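Long-range contacts in pseudoalteromonas arctica PAMC 21717 (Pseudoalteromonas arctica, PDB 5YL7), which acts as a cold-active serine protease of the subtilase family, binds several calcium ions and probably cleaves peptide bonds through a Ser-His-Asp triad: residues Pro3-Phe8 with Ala110-Gly115; Pro80-Ala85 with Gln95-His100; Asp166-Ser171 with Asn192-Val197; Arg230-Asn235 with Gly246-Phe251. One frame throughout, in Å; residues are numbered along the deposited sequence.

Contact 1 of 4, residues Pro3-Phe8 with Ala110-Gly115; sequences PNDPRF and AVTNNG. With CA (calcium ion), chain C.
Asp-5 and the loop Val-111 to Asn-114 share a calcium ion that ties an N-terminal arm to the body of the protein. From CB, 4.1 Å from the calcium ion, the Asp-5 side chain leads to a carboxylate whose oxygens divide the work. OD1 receives the backbone N of Asn-113 at 2.8 Å, on its syn lone pair, and also rests 3.5 Å from Thr-112 CG2. OD2 binds the calcium ion at 2.4 Å, with Val-111 O and Asn-114 OD1 as further ligands; Asp-49, Glu-116 and Val-118 complete the site. Beside it, Asn-4 is held twice: its N donates to Asn-113 OD1 at 3.0 Å and its OD1 accepts Gly-115 N. Thr-112 CG2, set anti to its backbone N, fills the angle between Asp-5 OD1 and Pro-3 CB, while OG1 donates to Ala-110 O at 2.9 Å. With an alanine in place of Thr-112, the loss of methyl and hydroxyl is likely to open a gap beside Pro-3 CB and leave Ala-110 O without that donor. Asp-5 OD2 and Asn-114 OD1 lie 2.9 Å apart, neither donating to the other; the calcium ion both bind reconciles them and probably holds them so close.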
loop_
_atom_site.group_PDB
_atom_site.type_symbol
_atom_site.label_atom_id
_atom_site.label_comp_id
_atom_site.label_asym_id
_atom_site.label_seq_id
_atom_site.Cartn_x
_atom_site.Cartn_y
_atom_site.Cartn_z
ATOM N N PRO A 3 -4.063 19.861 6.165
ATOM C CA PRO A 3 -4.475 20.285 4.864
ATOM C C PRO A 3 -5.901 20.733 4.738
ATOM O O PRO A 3 -6.688 20.438 5.565
ATOM C CB PRO A 3 -4.138 19.112 4.006
ATOM C CG PRO A 3 -4.295 17.988 4.870
ATOM C CD PRO A 3 -3.844 18.410 6.274
ATOM N N ASN A 4 -6.144 21.373 3.611
ATOM C CA ASN A 4 -7.449 21.913 3.371
ATOM C C ASN A 4 -8.479 21.049 2.656
ATOM O O ASN A 4 -9.624 21.347 2.452
ATOM C CB ASN A 4 -7.310 23.256 2.594
ATOM C CG ASN A 4 -7.012 23.074 1.173
ATOM O OD1 ASN A 4 -7.039 21.988 0.573
ATOM N ND2 ASN A 4 -6.914 24.218 0.460
ATOM N N ASP A 5 -8.062 19.765 2.430
ATOM C CA ASP A 5 -8.944 18.890 1.707
ATOM C C ASP A 5 -10.243 18.636 2.482
ATOM O O ASP A 5 -10.155 18.307 3.661
ATOM C CB ASP A 5 -8.181 17.581 1.382
ATOM C CG ASP A 5 -6.881 17.856 0.687
ATOM O OD1 ASP A 5 -5.950 18.286 1.372
ATOM O OD2 ASP A 5 -6.759 17.740 -0.549
ATOM N N PRO A 6 -11.403 18.702 1.819
ATOM C CA PRO A 6 -12.638 18.712 2.575
ATOM C C PRO A 6 -12.953 17.397 3.236
ATOM O O PRO A 6 -13.714 17.353 4.197
ATOM C CB PRO A 6 -13.689 19.076 1.537
ATOM C CG PRO A 6 -12.984 18.733 0.200
ATOM C CD PRO A 6 -11.577 19.067 0.386
ATOM N N ARG A 7 -12.433 16.267 2.741
ATOM C CA ARG A 7 -12.614 14.992 3.408
ATOM C C ARG A 7 -11.538 14.642 4.428
ATOM O O ARG A 7 -11.601 13.541 5.013
ATOM C CB ARG A 7 -12.765 13.868 2.377
ATOM C CG ARG A 7 -13.892 14.062 1.420
ATOM C CD ARG A 7 -15.213 14.064 2.039
ATOM N NE ARG A 7 -15.599 12.798 2.580
ATOM C CZ ARG A 7 -16.130 11.796 1.949
ATOM N NH1 ARG A 7 -16.314 11.782 0.637
ATOM N NH2 ARG A 7 -16.462 10.689 2.643
ATOM N N PHE A 8 -10.560 15.469 4.679
ATOM C CA PHE A 8 -9.519 15.197 5.682
ATOM C C PHE A 8 -10.094 14.835 6.984
ATOM O O PHE A 8 -9.632 13.891 7.634
ATOM C CB PHE A 8 -8.562 16.368 5.809
ATOM C CG PHE A 8 -7.506 16.142 6.835
ATOM C CD1 PHE A 8 -6.410 15.320 6.629
ATOM C CD2 PHE A 8 -7.663 16.739 8.073
ATOM C CE1 PHE A 8 -5.509 15.137 7.663
ATOM C CE2 PHE A 8 -6.774 16.558 9.064
ATOM C CZ PHE A 8 -5.704 15.767 8.877
ATOM N N ALA A 110 -2.408 10.730 -2.493
ATOM C CA ALA A 110 -3.463 11.584 -3.021
ATOM C C ALA A 110 -2.952 13.023 -2.987
ATOM O O ALA A 110 -2.243 13.476 -2.110
ATOM C CB ALA A 110 -4.741 11.497 -2.246
ATOM N N VAL A 111 -3.450 13.763 -4.002
ATOM C CA VAL A 111 -3.121 15.187 -4.126
ATOM C C VAL A 111 -3.742 15.948 -2.982
ATOM O O VAL A 111 -4.937 15.803 -2.738
ATOM C CB VAL A 111 -3.571 15.702 -5.469
ATOM C CG1 VAL A 111 -3.241 17.244 -5.521
ATOM C CG2 VAL A 111 -2.956 14.997 -6.672
ATOM N N THR A 112 -2.950 16.673 -2.245
ATOM C CA THR A 112 -3.309 17.260 -0.983
ATOM C C THR A 112 -3.196 18.817 -1.094
ATOM O O THR A 112 -2.395 19.337 -1.833
ATOM C CB THR A 112 -2.429 16.654 0.096
ATOM O OG1 THR A 112 -2.711 15.227 0.098
ATOM C CG2 THR A 112 -2.686 17.146 1.471
ATOM N N ASN A 113 -4.029 19.444 -0.255
ATOM C CA ASN A 113 -4.088 20.948 -0.238
ATOM C C ASN A 113 -4.569 21.453 -1.494
ATOM O O ASN A 113 -4.260 22.629 -1.836
ATOM C CB ASN A 113 -2.747 21.552 0.128
ATOM C CG ASN A 113 -2.604 21.598 1.542
ATOM O OD1 ASN A 113 -3.551 22.016 2.249
ATOM N ND2 ASN A 113 -1.388 21.300 1.992
ATOM N N ASN A 114 -5.390 20.726 -2.240
ATOM C CA ASN A 114 -6.019 21.170 -3.480
ATOM C C ASN A 114 -7.503 21.480 -3.318
ATOM O O ASN A 114 -8.228 21.583 -4.287
ATOM C CB ASN A 114 -5.753 20.215 -4.661
ATOM C CG ASN A 114 -6.413 18.839 -4.455
ATOM O OD1 ASN A 114 -6.733 18.452 -3.314
ATOM N ND2 ASN A 114 -6.666 18.139 -5.532
ATOM N N GLY A 115 -7.986 21.528 -2.075
ATOM C CA GLY A 115 -9.341 21.865 -1.843
ATOM C C GLY A 115 -10.380 20.946 -2.281
ATOM O O GLY A 115 -11.596 21.230 -2.411
HETATM CA CA CA C . -7.161 16.242 -2.323
HETATM O O HOH W 1 -6.391 24.710 -2.391
#

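Contact 2 of 4, residues Pro80-Ala85 with Gln95-His100; sequences PGDAVA and QNSSWH
Ser-98 OG is gripped from two sides: it donates a hydrogen bond to Asp-82 OD2 at 2.7 Å and accepts the backbone N of His-100 at 3.1 Å. The second bond makes an ST turn. OG reaches both partners because it stands between the backbone N and the carbonyl carbon of its own residue (chi1 67°). The other carboxylate oxygen, Asp-82 OD1, takes Ser-98 N at 2.8 Å in a nearly straight bond of 165°, so one residue is clasped through both backbone and side chain. Each donor meets the carboxylate on its syn side, somewhat out of the plane. A leucine in place of Asp-82 would have no oxygen to offer, and the Ser-98 amide and hydroxyl would probably lose their acceptors, leaving OG held by the His-100 amide alone among the bonds described.

This clasp lies just before helix 100-109, with Trp-99 at the N-cap position. His-100, at the helix start, bonds to Asp-41 and Ser-281 in the charge-relay geometry expected of a subtilase catalytic triad. Farther along, Val-84 and Gln-95 form a single antiparallel bridge, a hydrogen-bonded pair in which Gln-95 N reaches Val-84 O at 2.9 Å and Val-84 N returns to Gln-95 O. Beside the bridge, Val-84 CG2 touches Gln-95 CB at 3.9 Å. Ser-97 OG accepts Ala-83 N at 3.1 Å and is also bonded to Ser-267 O. At the far end, the six-membered side of the Trp-99 indole brings CH2 to within 3.6 Å of Gly-81 CA, while Trp-99 NE1 is bonded to Gly-265 O.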
loop_
_atom_site.group_PDB
_atom_site.type_symbol
_atom_site.label_atom_id
_atom_site.label_comp_id
_atom_site.label_asym_id
_atom_site.label_seq_id
_atom_site.Cartn_x
_atom_site.Cartn_y
_atom_site.Cartn_z
ATOM N N PRO A 80 -8.162 -1.945 -15.631
ATOM C CA PRO A 80 -9.391 -2.082 -16.461
ATOM C C PRO A 80 -10.565 -2.508 -15.686
ATOM O O PRO A 80 -11.683 -2.550 -16.256
ATOM C CB PRO A 80 -8.968 -3.104 -17.474
ATOM C CG PRO A 80 -8.025 -4.059 -16.713
ATOM C CD PRO A 80 -7.282 -3.090 -15.792
ATOM N N GLY A 81 -10.403 -2.918 -14.454
ATOM C CA GLY A 81 -11.367 -3.513 -13.606
ATOM C C GLY A 81 -11.183 -5.006 -13.426
ATOM O O GLY A 81 -11.034 -5.707 -14.411
ATOM N N ASP A 82 -11.216 -5.437 -12.203
ATOM C CA ASP A 82 -10.976 -6.872 -11.836
ATOM C C ASP A 82 -12.221 -7.609 -11.453
ATOM O O ASP A 82 -12.157 -8.720 -10.889
ATOM C CB ASP A 82 -9.834 -6.993 -10.805
ATOM C CG ASP A 82 -10.194 -6.432 -9.508
ATOM O OD1 ASP A 82 -11.353 -6.017 -9.294
ATOM O OD2 ASP A 82 -9.370 -6.316 -8.584
ATOM N N ALA A 83 -13.382 -7.075 -11.789
ATOM C CA ALA A 83 -14.637 -7.770 -11.577
ATOM C C ALA A 83 -14.600 -9.135 -12.214
ATOM O O ALA A 83 -14.083 -9.332 -13.288
ATOM C CB ALA A 83 -15.844 -7.007 -12.177
ATOM N N VAL A 84 -15.247 -10.072 -11.483
ATOM C CA VAL A 84 -15.359 -11.471 -11.962
ATOM C C VAL A 84 -16.830 -11.940 -11.816
ATOM O O VAL A 84 -17.494 -11.661 -10.869
ATOM C CB VAL A 84 -14.352 -12.405 -11.240
ATOM C CG1 VAL A 84 -12.961 -12.170 -11.739
ATOM C CG2 VAL A 84 -14.485 -12.316 -9.783
ATOM N N ALA A 85 -17.136 -12.833 -12.736
ATOM C CA ALA A 85 -18.463 -13.537 -12.679
ATOM C C ALA A 85 -18.348 -14.702 -11.764
ATOM O O ALA A 85 -17.222 -15.164 -11.472
ATOM C CB ALA A 85 -18.774 -13.981 -14.050
ATOM N N GLN A 95 -18.116 -10.892 -8.120
ATOM C CA GLN A 95 -17.519 -9.770 -7.381
ATOM C C GLN A 95 -17.364 -8.570 -8.329
ATOM O O GLN A 95 -16.948 -8.711 -9.443
ATOM C CB GLN A 95 -16.086 -10.108 -6.927
ATOM C CG GLN A 95 -15.997 -11.353 -6.018
ATOM C CD GLN A 95 -16.683 -11.113 -4.689
ATOM O OE1 GLN A 95 -16.470 -10.039 -4.059
ATOM N NE2 GLN A 95 -17.579 -12.095 -4.255
ATOM N N ASN A 96 -17.736 -7.423 -7.797
ATOM C CA ASN A 96 -17.460 -6.157 -8.503
ATOM C C ASN A 96 -16.006 -5.801 -8.475
ATOM O O ASN A 96 -15.204 -6.383 -7.729
ATOM C CB ASN A 96 -18.275 -5.054 -7.841
ATOM C CG ASN A 96 -19.784 -5.118 -8.133
ATOM O OD1 ASN A 96 -20.226 -5.839 -8.991
ATOM N ND2 ASN A 96 -20.492 -4.140 -7.582
ATOM N N SER A 97 -15.634 -4.865 -9.331
ATOM C CA SER A 97 -14.219 -4.430 -9.350
ATOM C C SER A 97 -13.864 -3.806 -8.048
ATOM O O SER A 97 -14.551 -3.081 -7.436
ATOM C CB SER A 97 -14.056 -3.451 -10.515
ATOM O OG SER A 97 -14.159 -4.092 -11.762
ATOM N N SER A 98 -12.627 -4.111 -7.657
ATOM C CA SER A 98 -12.086 -3.644 -6.387
ATOM C C SER A 98 -11.590 -2.221 -6.386
ATOM O O SER A 98 -11.561 -1.534 -5.375
ATOM C CB SER A 98 -10.897 -4.532 -5.915
ATOM O OG SER A 98 -9.790 -4.411 -6.749
ATOM N N TRP A 99 -11.076 -1.793 -7.539
ATOM C CA TRP A 99 -10.313 -0.509 -7.625
ATOM C C TRP A 99 -9.288 -0.397 -6.504
ATOM O O TRP A 99 -8.941 0.664 -6.039
ATOM C CB TRP A 99 -11.201 0.717 -7.684
ATOM C CG TRP A 99 -12.300 0.526 -8.648
ATOM C CD1 TRP A 99 -13.657 0.461 -8.394
ATOM C CD2 TRP A 99 -12.166 0.307 -10.063
ATOM N NE1 TRP A 99 -14.357 0.223 -9.552
ATOM C CE2 TRP A 99 -13.481 0.122 -10.603
ATOM C CE3 TRP A 99 -11.098 0.276 -10.975
ATOM C CZ2 TRP A 99 -13.679 -0.200 -11.939
ATOM C CZ3 TRP A 99 -11.306 -0.072 -12.255
ATOM C CH2 TRP A 99 -12.625 -0.280 -12.754
ATOM N N HIS A 100 -8.672 -1.592 -6.161
ATOM C CA HIS A 100 -7.872 -1.652 -4.959
ATOM C C HIS A 100 -6.638 -0.775 -5.077
ATOM O O HIS A 100 -6.277 -0.066 -4.117
ATOM C CB HIS A 100 -7.564 -3.166 -4.724
ATOM C CG HIS A 100 -6.876 -3.456 -3.472
ATOM N ND1 HIS A 100 -5.536 -3.571 -3.381
ATOM C CD2 HIS A 100 -7.374 -3.821 -2.249
ATOM C CE1 HIS A 100 -5.223 -4.025 -2.197
ATOM N NE2 HIS A 100 -6.278 -4.188 -1.506
HETATM O O HOH W 2 -10.416 -3.238 -10.037
HETATM O O HOH W 3 -13.125 -8.211 -8.048
#

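Contact 3 of 4, residues Asp166-Ser171 with Asn192-Val197; sequences DVINMS and NGTVVV
Val-197 and Ile-168, the residues with most surface buried here, sit on neighbouring strands of the central parallel sheet. Strands 167-170 and 195-199, joined through helix 180-191, make a beta-alpha-beta crossover of the subtilase alpha/beta fold; the axes of 167-170 and 195-197 approach to 4.8 Å at 19°. Ile-168 works through its backbone in both directions. Its N donates to Val-195 O at 2.8 Å, and its O accepts Val-197 N, also at 2.8 Å; Val-197 O in turn takes Met-170 N.

The side chains alternate between the two faces. Ile-168 lies side by side with Val-196, and the Met-170 methyl reaches over to Val-196 CG1; helix 140-150 covers this face through Ile-143 and Ile-147. The Ile-168 chain crosses Thr-194 at about a right angle, so that Thr-194 CG2 lies 3.6 Å from both its CG1 and its CD1. That methyl is delivered because CG2 stands anti to the backbone N, which leaves OG1 for Ala-165 O. On the other face Val-197 joins Val-167 and Val-195. Val-197 CB lies 3.6 Å from Ile-168 O, and its CG2 meets Val-167 CG1 at 4.3 Å. Val-167 and Val-195 point the same way, with CG2 of the former against CG1 of the latter. Strand 36-41 is bonded along the other edge of strand 167-170. At the mouth of the pairing a water donates to Asp-166 O at 2.8 Å and to Gly-193 O at 2.7 Å.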
loop_
_atom_site.group_PDB
_atom_site.type_symbol
_atom_site.label_atom_id
_atom_site.label_comp_id
_atom_site.label_asym_id
_atom_site.label_seq_id
_atom_site.Cartn_x
_atom_site.Cartn_y
_atom_site.Cartn_z
ATOM N N ASP A 166 12.048 4.353 -4.178
ATOM C CA ASP A 166 12.595 4.302 -2.840
ATOM C C ASP A 166 11.878 3.338 -1.896
ATOM O O ASP A 166 12.446 2.769 -0.996
ATOM C CB ASP A 166 12.550 5.718 -2.236
ATOM C CG ASP A 166 13.228 6.738 -3.092
ATOM O OD1 ASP A 166 14.460 6.664 -3.123
ATOM O OD2 ASP A 166 12.644 7.541 -3.805
ATOM N N VAL A 167 10.588 3.168 -2.202
ATOM C CA VAL A 167 9.683 2.377 -1.318
ATOM C C VAL A 167 8.817 1.521 -2.269
ATOM O O VAL A 167 8.338 2.059 -3.270
ATOM C CB VAL A 167 8.792 3.284 -0.491
ATOM C CG1 VAL A 167 7.844 2.482 0.391
ATOM C CG2 VAL A 167 9.569 4.295 0.279
ATOM N N ILE A 168 8.610 0.265 -1.917
ATOM C CA ILE A 168 7.589 -0.599 -2.567
ATOM C C ILE A 168 6.519 -0.825 -1.555
ATOM O O ILE A 168 6.781 -1.185 -0.382
ATOM C CB ILE A 168 8.200 -1.904 -3.022
ATOM C CG1 ILE A 168 9.008 -1.678 -4.346
ATOM C CG2 ILE A 168 7.211 -3.007 -3.183
ATOM C CD1 ILE A 168 9.939 -2.807 -4.657
ATOM N N ASN A 169 5.269 -0.707 -1.987
ATOM C CA ASN A 169 4.078 -1.158 -1.232
ATOM C C ASN A 169 3.450 -2.340 -1.893
ATOM O O ASN A 169 3.115 -2.294 -3.090
ATOM C CB ASN A 169 3.065 0.007 -1.110
ATOM C CG ASN A 169 1.920 -0.352 -0.220
ATOM O OD1 ASN A 169 1.974 -0.138 0.990
ATOM N ND2 ASN A 169 0.860 -0.997 -0.798
ATOM N N MET A 170 3.263 -3.425 -1.152
ATOM C CA MET A 170 2.542 -4.620 -1.618
ATOM C C MET A 170 1.426 -4.877 -0.667
ATOM O O MET A 170 1.500 -5.590 0.370
ATOM C CB MET A 170 3.423 -5.892 -1.682
ATOM C CG MET A 170 4.345 -5.798 -2.925
ATOM S SD MET A 170 5.143 -7.413 -3.293
ATOM C CE MET A 170 6.101 -6.896 -2.332
ATOM N N SER A 171 0.225 -4.433 -1.060
ATOM C CA SER A 171 -1.056 -4.669 -0.339
ATOM C C SER A 171 -1.687 -5.887 -0.953
ATOM O O SER A 171 -2.742 -5.812 -1.628
ATOM C CB SER A 171 -1.916 -3.445 -0.476
ATOM O OG SER A 171 -1.466 -2.411 0.354
ATOM N N ASN A 192 19.111 -2.681 -4.301
ATOM C CA ASN A 192 18.990 -1.434 -5.065
ATOM C C ASN A 192 18.580 -0.281 -4.200
ATOM O O ASN A 192 18.387 0.840 -4.713
ATOM C CB ASN A 192 18.019 -1.658 -6.211
ATOM C CG ASN A 192 18.552 -2.513 -7.298
ATOM O OD1 ASN A 192 19.837 -2.561 -7.452
ATOM N ND2 ASN A 192 17.733 -3.142 -8.085
ATOM N N GLY A 193 18.400 -0.443 -2.876
ATOM C CA GLY A 193 18.135 0.643 -1.975
ATOM C C GLY A 193 16.643 0.790 -1.655
ATOM O O GLY A 193 16.267 1.815 -1.034
ATOM N N THR A 194 15.800 -0.106 -2.123
ATOM C CA THR A 194 14.313 0.056 -1.990
ATOM C C THR A 194 13.853 -0.700 -0.758
ATOM O O THR A 194 14.120 -1.927 -0.599
ATOM C CB THR A 194 13.642 -0.545 -3.185
ATOM O OG1 THR A 194 14.180 0.071 -4.391
ATOM C CG2 THR A 194 12.149 -0.371 -3.151
ATOM N N VAL A 195 13.144 -0.027 0.161
ATOM C CA VAL A 195 12.461 -0.669 1.286
ATOM C C VAL A 195 11.142 -1.257 0.827
ATOM O O VAL A 195 10.447 -0.664 -0.008
ATOM C CB VAL A 195 12.331 0.298 2.477
ATOM C CG1 VAL A 195 11.369 1.430 2.200
ATOM C CG2 VAL A 195 11.938 -0.411 3.774
ATOM N N VAL A 196 10.793 -2.408 1.392
ATOM C CA VAL A 196 9.628 -3.180 0.939
ATOM C C VAL A 196 8.618 -3.269 2.078
ATOM O O VAL A 196 8.964 -3.868 3.103
ATOM C CB VAL A 196 10.059 -4.554 0.433
ATOM C CG1 VAL A 196 8.839 -5.293 -0.093
ATOM C CG2 VAL A 196 11.062 -4.422 -0.696
ATOM N N VAL A 197 7.431 -2.721 1.884
ATOM C CA VAL A 197 6.378 -2.689 2.886
ATOM C C VAL A 197 5.238 -3.528 2.424
ATOM O O VAL A 197 4.773 -3.370 1.300
ATOM C CB VAL A 197 5.945 -1.196 3.090
ATOM C CG1 VAL A 197 4.835 -1.131 4.159
ATOM C CG2 VAL A 197 7.130 -0.340 3.540
HETATM O O HOH W 4 14.765 3.685 0.263
HETATM O O HOH W 5 16.460 4.486 -2.855
#

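Contact 4 of 4, residues Arg230-Asn235 with Gly246-Phe251; sequences RAYYSN and GGAQSF
The type I turn from Ala-231 to Ser-234 leans two tyrosines, Tyr-232 and Tyr-233, on the loop that leaves strand 242-245, the outermost strand at one end of the parallel sheet. Both hydroxyls donate to backbone carbonyls: Tyr-233 OH to Gly-247 O at 2.6 Å and Tyr-232 OH to Gln-249 O at 2.7 Å. In each case the acceptor lies near the plane of the ring, at its edge, and the hydroxyl in the plane of the carbonyl. Both rings stand with CG between the backbone N and the carbonyl carbon (chi1 57° and 56°), which sends them off the turn on the side of the loop. They also meet each other, Tyr-233 CD2 lying 3.9 Å over the centre of the Tyr-232 ring. Between the two bonds Ala-248 CB touches Tyr-232 CE2 at 4.0 Å, and Ala-231 CB packs 3.6 Å from Gly-247 O. Neither hydroxyl stops at one partner: Tyr-232 OH is bonded to Gln-278 NE2 as well, and Tyr-233 OH to Ser-223 OG on strand 219-224. Phenols thus supply donors to a loop with no regular secondary structure here, and two such bonds would tend to fix its path.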
loop_
_atom_site.group_PDB
_atom_site.type_symbol
_atom_site.label_atom_id
_atom_site.label_comp_id
_atom_site.label_asym_id
_atom_site.label_seq_id
_atom_site.Cartn_x
_atom_site.Cartn_y
_atom_site.Cartn_z
ATOM N N ARG A 230 -6.156 -4.215 17.639
ATOM C CA ARG A 230 -6.067 -5.018 16.435
ATOM C C ARG A 230 -7.346 -5.054 15.683
ATOM O O ARG A 230 -8.437 -5.341 16.237
ATOM C CB ARG A 230 -5.634 -6.487 16.775
ATOM C CG ARG A 230 -5.260 -7.265 15.528
ATOM C CD ARG A 230 -4.621 -8.591 15.865
ATOM N NE ARG A 230 -5.473 -9.485 16.642
ATOM C CZ ARG A 230 -6.401 -10.283 16.186
ATOM N NH1 ARG A 230 -6.684 -10.437 14.934
ATOM N NH2 ARG A 230 -7.058 -11.069 17.110
ATOM N N ALA A 231 -7.367 -4.789 14.391
ATOM C CA ALA A 231 -8.572 -4.984 13.594
ATOM C C ALA A 231 -8.917 -6.432 13.580
ATOM O O ALA A 231 -8.045 -7.291 13.508
ATOM C CB ALA A 231 -8.313 -4.452 12.158
ATOM N N TYR A 232 -10.222 -6.749 13.654
ATOM C CA TYR A 232 -10.636 -8.136 13.892
ATOM C C TYR A 232 -10.062 -9.108 12.915
ATOM O O TYR A 232 -9.826 -10.292 13.276
ATOM C CB TYR A 232 -12.166 -8.239 13.900
ATOM C CG TYR A 232 -12.861 -7.763 12.659
ATOM C CD1 TYR A 232 -13.116 -8.591 11.587
ATOM C CD2 TYR A 232 -13.298 -6.421 12.525
ATOM C CE1 TYR A 232 -13.798 -8.170 10.479
ATOM C CE2 TYR A 232 -13.980 -5.980 11.460
ATOM C CZ TYR A 232 -14.248 -6.835 10.412
ATOM O OH TYR A 232 -14.982 -6.460 9.273
ATOM N N TYR A 233 -9.847 -8.756 11.664
ATOM C CA TYR A 233 -9.372 -9.640 10.624
ATOM C C TYR A 233 -7.825 -9.719 10.567
ATOM O O TYR A 233 -7.344 -10.528 9.782
ATOM C CB TYR A 233 -9.896 -9.165 9.247
ATOM C CG TYR A 233 -9.509 -7.727 8.975
ATOM C CD1 TYR A 233 -8.208 -7.396 8.629
ATOM C CD2 TYR A 233 -10.385 -6.650 9.170
ATOM C CE1 TYR A 233 -7.806 -6.077 8.516
ATOM C CE2 TYR A 233 -10.003 -5.364 9.049
ATOM C CZ TYR A 233 -8.708 -5.043 8.786
ATOM O OH TYR A 233 -8.262 -3.741 8.666
ATOM N N SER A 234 -7.124 -8.844 11.270
ATOM C CA SER A 234 -5.695 -8.754 10.960
ATOM C C SER A 234 -4.966 -9.991 11.384
ATOM O O SER A 234 -5.115 -10.503 12.501
ATOM C CB SER A 234 -5.149 -7.600 11.739
ATOM O OG SER A 234 -3.744 -7.390 11.316
ATOM N N ASN A 235 -4.059 -10.453 10.543
ATOM C CA ASN A 235 -3.051 -11.415 10.973
ATOM C C ASN A 235 -2.148 -10.808 11.995
ATOM O O ASN A 235 -2.071 -9.564 12.161
ATOM C CB ASN A 235 -2.309 -11.975 9.775
ATOM C CG ASN A 235 -3.121 -12.862 8.882
ATOM O OD1 ASN A 235 -4.177 -13.376 9.265
ATOM N ND2 ASN A 235 -2.658 -13.056 7.642
ATOM N N GLY A 246 -5.784 0.170 9.429
ATOM C CA GLY A 246 -6.439 -0.382 8.290
ATOM C C GLY A 246 -7.939 -0.439 8.314
ATOM O O GLY A 246 -8.567 -0.850 7.372
ATOM N N GLY A 247 -8.479 -0.046 9.491
ATOM C CA GLY A 247 -9.939 0.062 9.650
ATOM C C GLY A 247 -10.605 -1.214 10.061
ATOM O O GLY A 247 -10.094 -2.312 9.875
ATOM N N ALA A 248 -11.756 -1.038 10.686
ATOM C CA ALA A 248 -12.578 -2.192 11.144
ATOM C C ALA A 248 -14.024 -1.864 10.869
ATOM O O ALA A 248 -14.645 -1.179 11.749
ATOM C CB ALA A 248 -12.281 -2.533 12.561
ATOM N N GLN A 249 -14.559 -2.337 9.758
ATOM C CA GLN A 249 -15.888 -2.015 9.293
ATOM C C GLN A 249 -16.841 -3.108 9.656
ATOM O O GLN A 249 -16.470 -4.287 9.796
ATOM C CB GLN A 249 -15.843 -1.875 7.767
ATOM C CG GLN A 249 -14.997 -0.684 7.250
ATOM C CD GLN A 249 -14.994 -0.663 5.751
ATOM O OE1 GLN A 249 -14.654 -1.644 5.090
ATOM N NE2 GLN A 249 -15.412 0.488 5.128
ATOM N N SER A 250 -18.140 -2.758 9.734
ATOM C CA SER A 250 -19.179 -3.767 9.963
ATOM C C SER A 250 -20.185 -3.786 8.860
ATOM O O SER A 250 -21.136 -4.587 8.883
ATOM C CB SER A 250 -19.812 -3.667 11.341
ATOM O OG SER A 250 -20.669 -2.528 11.465
ATOM N N PHE A 251 -20.000 -2.960 7.796
ATOM C CA PHE A 251 -20.895 -2.939 6.630
ATOM C C PHE A 251 -20.136 -2.249 5.487
ATOM O O PHE A 251 -19.100 -1.594 5.739
ATOM C CB PHE A 251 -22.219 -2.274 6.949
ATOM C CG PHE A 251 -22.136 -0.871 7.356
ATOM C CD1 PHE A 251 -21.941 -0.432 8.641
ATOM C CD2 PHE A 251 -22.331 0.176 6.379
ATOM C CE1 PHE A 251 -21.847 0.832 9.037
ATOM C CE2 PHE A 251 -22.244 1.449 6.779
ATOM C CZ PHE A 251 -22.033 1.791 8.068
#

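Contact 2 is nested in the chain loop closed by contact 1, whereas contacts 3 and 4 follow in series. Contacts 2 and 3 meet where the probable triad is assembled: His-100 CE1 lies 3.1 Å from Ser-171 O, and Ser-171 OG is bonded to the backbone of Ser-281, although the contact centres are 25 Å apart. Contact 4 stays separate, its nearest atoms about 10 Å from those of contacts 2 and 3. Contact 1, with its nearest atoms about 11 to 12 Å from those of the others, is a peripheral calcium site. A different calcium ion lies about 6 Å from the Pro-80 side chain of contact 2, and one lies about 9 Å from the Val-195 side chain of contact 3.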